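Local coordinates for Two-component system response regulator/GGDEF domain protein (Aeromonas salmonicida, PDB 3LUF) that probably makes the second messenger cyclic di-GMP from two GTP through a GGDEF domain missing from this piece, which comprises two magnesium-binding CheY-like receiver domains, at residues B[39-42]-B[43-46]; B[136-139]-B[140-143]. One frame throughout, in Å; residues are numbered along the deposited sequence.

Contact 1: B[39-42]-B[43-46]; sequences EGAR and HCQG
Ala41 and Cys44 close a type I beta turn, and their side chains make its tight, buried part. The amide of Cys44 donates to Ala41 O over 3.0 Å, reaching the oxygen from well above the carbonyl plane, about 60° out of it, so the N-H does not point along a lone pair. Beside this bond the methyl CB of Ala41 meets Cys44 SG at 3.8 Å. The sulfur stands beside its own backbone N (chi1 -55°), a setting that brings it back over the start of the turn, and it also lies 3.7 Å above one face of the His43 imidazole, offset toward the rim.

The other part of the contact is looser. His43 is exposed, and its ring swings back over the chain because CG sits between the backbone N and the carbonyl carbon (chi1 62°). Gly40 O meets the ring edge, close to its plane, with His43 CE1 at 3.2 Å; ND1 is not well angled for a bond to that oxygen. Arg42 is likewise exposed.

Within the first receiver domain this loop links strand 31-35 to strand 49-55. Arg73 donates a further hydrogen bond to Ala41 O, while the side chains of Ala41 and Cys44 both pack on Leu8 of strand 6-10 and Phe35 of strand 31-35.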
loop_
_atom_site.group_PDB
_atom_site.type_symbol
_atom_site.label_atom_id
_atom_site.label_comp_id
_atom_site.label_asym_id
_atom_site.label_seq_id
_atom_site.Cartn_x
_atom_site.Cartn_y
_atom_site.Cartn_z
ATOM N N GLU B 39 7.693 -38.559 3.696
ATOM C CA GLU B 39 8.414 -39.396 4.683
ATOM C C GLU B 39 9.635 -38.720 5.334
ATOM O O GLU B 39 9.899 -38.884 6.545
ATOM C CB GLU B 39 8.831 -40.727 4.036
ATOM C CG GLU B 39 9.699 -41.599 4.926
ATOM C CD GLU B 39 8.943 -42.193 6.125
ATOM O OE1 GLU B 39 7.680 -42.193 6.152
ATOM O OE2 GLU B 39 9.645 -42.674 7.042
ATOM N N GLY B 40 10.409 -37.963 4.546
ATOM C CA GLY B 40 11.526 -37.241 5.113
ATOM C C GLY B 40 11.149 -36.323 6.263
ATOM O O GLY B 40 11.979 -36.029 7.120
ATOM N N ALA B 41 9.913 -35.847 6.249
ATOM C CA ALA B 41 9.379 -34.895 7.232
ATOM C C ALA B 41 8.537 -35.578 8.323
ATOM O O ALA B 41 7.765 -34.908 9.045
ATOM C CB ALA B 41 8.539 -33.843 6.520
ATOM N N ARG B 42 8.725 -36.893 8.486
ATOM C CA ARG B 42 7.897 -37.690 9.424
ATOM C C ARG B 42 8.055 -37.184 10.872
ATOM O O ARG B 42 7.069 -37.128 11.624
ATOM C CB ARG B 42 8.261 -39.182 9.301
ATOM C CG ARG B 42 7.505 -40.150 10.241
ATOM C CD ARG B 42 6.047 -40.245 9.872
ATOM N NE ARG B 42 5.287 -41.111 10.789
ATOM C CZ ARG B 42 4.918 -40.779 12.029
ATOM N NH1 ARG B 42 5.238 -39.596 12.566
ATOM N NH2 ARG B 42 4.228 -41.644 12.752
ATOM N N HIS B 43 9.277 -36.792 11.233
ATOM C CA HIS B 43 9.585 -36.231 12.566
ATOM C C HIS B 43 9.068 -34.812 12.815
ATOM O O HIS B 43 9.003 -34.365 13.963
ATOM C CB HIS B 43 11.099 -36.243 12.831
ATOM C CG HIS B 43 11.893 -35.403 11.864
ATOM N ND1 HIS B 43 12.008 -35.716 10.521
ATOM C CD2 HIS B 43 12.605 -34.261 12.043
ATOM C CE1 HIS B 43 12.765 -34.811 9.922
ATOM N NE2 HIS B 43 13.134 -33.913 10.821
ATOM N N CYS B 44 8.697 -34.099 11.762
ATOM C CA CYS B 44 8.371 -32.676 11.896
ATOM C C CYS B 44 7.077 -32.367 12.664
ATOM O O CYS B 44 5.987 -32.853 12.322
ATOM C CB CYS B 44 8.414 -32.002 10.515
ATOM S SG CYS B 44 10.001 -32.245 9.679
ATOM N N GLN B 45 7.215 -31.525 13.689
ATOM C CA GLN B 45 6.136 -31.194 14.614
ATOM C C GLN B 45 5.696 -29.743 14.442
ATOM O O GLN B 45 6.530 -28.850 14.288
ATOM C CB GLN B 45 6.612 -31.420 16.049
ATOM N N GLY B 46 4.393 -29.511 14.495
ATOM C CA GLY B 46 3.846 -28.157 14.409
ATOM C C GLY B 46 4.504 -27.115 15.300
ATOM O O GLY B 46 4.633 -25.950 14.905
#

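Contact 2: B[136-139]-B[140-143]; sequences SRHR and TMAQ
Helix 134-145, the crossover helix of the first beta-alpha-beta unit in the second receiver domain, holds one full run of i to i+4 pairs here, beginning with Ser136 and Thr140. Ser136 O accepts twice from Thr140: the amide N at 3.0 Å and the hydroxyl OG1 at 3.1 Å, arriving from opposite faces of the carbonyl plane. With OG1 beside its own backbone N (chi1 -62°), the hydroxyl turns back to the preceding helical turn. The amides of Met141, Ala142 and Gln143 continue the i to i+4 hydrogen bonding to Arg137 O, His138 O and Arg139 O.

In this doubly wound fold the helix bridges parallel strands 126-130 and 150-154, and Met141, a selenomethionine, packs on Val129 and Val151 of those strands. Its SE lies 4.1 Å from Arg137 CG, the two side chains lying side by side, and 4.1 Å from His138 CD2, oblique to the imidazole. Glu153 holds Arg137 NE in a salt bridge, and Ser136 OG bonds to Asp131, near the magnesium site. Arg139 and Gln143 also point the same way, Arg139 CG 4.0 Å from Gln143 NE2, with guanidinium and amide planes 71° apart; Gln143 OE1 is buried without a polar partner in the model.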
loop_
_atom_site.group_PDB
_atom_site.type_symbol
_atom_site.label_atom_id
_atom_site.label_comp_id
_atom_site.label_asym_id
_atom_site.label_seq_id
_atom_site.Cartn_x
_atom_site.Cartn_y
_atom_site.Cartn_z
ATOM N N SER B 136 -18.306 -9.713 9.695
ATOM C CA SER B 136 -17.127 -9.210 9.014
ATOM C C SER B 136 -15.951 -9.109 9.984
ATOM O O SER B 136 -14.817 -9.380 9.586
ATOM C CB SER B 136 -17.400 -7.907 8.284
ATOM O OG SER B 136 -17.988 -6.975 9.168
ATOM N N ARG B 137 -16.213 -8.745 11.247
ATOM C CA ARG B 137 -15.136 -8.646 12.242
ATOM C C ARG B 137 -14.404 -9.983 12.394
ATOM O O ARG B 137 -13.167 -10.030 12.366
ATOM C CB ARG B 137 -15.639 -8.145 13.615
ATOM C CG ARG B 137 -14.541 -8.005 14.684
ATOM C CD ARG B 137 -15.072 -7.309 15.934
ATOM N NE ARG B 137 -15.954 -8.180 16.711
ATOM C CZ ARG B 137 -17.289 -8.104 16.763
ATOM N NH1 ARG B 137 -17.984 -7.177 16.106
ATOM N NH2 ARG B 137 -17.944 -9.002 17.502
ATOM N N HIS B 138 -15.167 -11.070 12.546
ATOM C CA HIS B 138 -14.559 -12.406 12.691
ATOM C C HIS B 138 -13.874 -12.913 11.421
ATOM O O HIS B 138 -12.873 -13.623 11.502
ATOM C CB HIS B 138 -15.583 -13.417 13.238
ATOM C CG HIS B 138 -15.869 -13.237 14.697
ATOM N ND1 HIS B 138 -16.602 -14.141 15.437
ATOM C CD2 HIS B 138 -15.516 -12.247 15.556
ATOM C CE1 HIS B 138 -16.680 -13.720 16.687
ATOM N NE2 HIS B 138 -16.026 -12.575 16.786
ATOM N N ARG B 139 -14.400 -12.532 10.265
ATOM C CA ARG B 139 -13.785 -12.924 9.010
ATOM C C ARG B 139 -12.412 -12.264 8.887
ATOM O O ARG B 139 -11.433 -12.911 8.519
ATOM C CB ARG B 139 -14.665 -12.534 7.819
ATOM C CG ARG B 139 -14.004 -12.818 6.483
ATOM C CD ARG B 139 -14.936 -12.641 5.301
ATOM N NE ARG B 139 -15.289 -11.241 5.081
ATOM C CZ ARG B 139 -16.516 -10.736 5.242
ATOM N NH1 ARG B 139 -17.530 -11.513 5.631
ATOM N NH2 ARG B 139 -16.735 -9.450 5.004
ATOM N N THR B 140 -12.346 -10.975 9.224
ATOM C CA THR B 140 -11.104 -10.236 9.082
ATOM C C THR B 140 -10.087 -10.764 10.085
ATOM O O THR B 140 -8.911 -10.926 9.747
ATOM C CB THR B 140 -11.348 -8.724 9.295
ATOM O OG1 THR B 140 -12.254 -8.269 8.296
ATOM C CG2 THR B 140 -10.078 -7.941 9.154
HETATM N N MSE B 141 -10.547 -11.004 11.312
HETATM C CA MSE B 141 -9.727 -11.603 12.367
HETATM C C MSE B 141 -9.174 -12.952 11.950
HETATM O O MSE B 141 -7.993 -13.210 12.119
HETATM C CB MSE B 141 -10.496 -11.726 13.679
HETATM C CG MSE B 141 -10.626 -10.392 14.390
HETATM SE SE MSE B 141 -11.761 -10.770 15.911
HETATM C CE MSE B 141 -10.488 -11.938 16.794
ATOM N N ALA B 142 -10.021 -13.787 11.349
ATOM C CA ALA B 142 -9.554 -15.105 10.903
ATOM C C ALA B 142 -8.475 -14.989 9.819
ATOM O O ALA B 142 -7.473 -15.728 9.855
ATOM C CB ALA B 142 -10.728 -15.970 10.420
ATOM N N GLN B 143 -8.668 -14.047 8.893
ATOM C CA GLN B 143 -7.713 -13.800 7.809
ATOM C C GLN B 143 -6.380 -13.340 8.423
ATOM O O GLN B 143 -5.332 -13.802 8.043
ATOM C CB GLN B 143 -8.268 -12.770 6.817
ATOM C CG GLN B 143 -9.376 -13.315 5.871
ATOM C CD GLN B 143 -10.184 -12.234 5.116
ATOM O OE1 GLN B 143 -10.251 -11.066 5.515
ATOM N NE2 GLN B 143 -10.849 -12.652 4.045
#

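In the fold
The two contacts illustrate how a repeated fold uses local order differently by position. Contact 1 belongs to the first receiver domain and contact 2 to the second, so they share no helix or strand; their centres are 31 Å apart and their nearest atoms about 17 Å. Each is partly buried and turns an apolar side toward the first two strands of its own parallel sheet. The chemistry differs: 39-46 is an irregular loop whose single bond across the segments closes a turn, whereas 136-143 is regular helix with repeating i to i+4 bonds and a side-chain hydroxyl added. Contact 2 also lies closer to its metal, the side chain of Ser136 about 6 Å from one magnesium ion, that of Ala41 about 14 Å from the other.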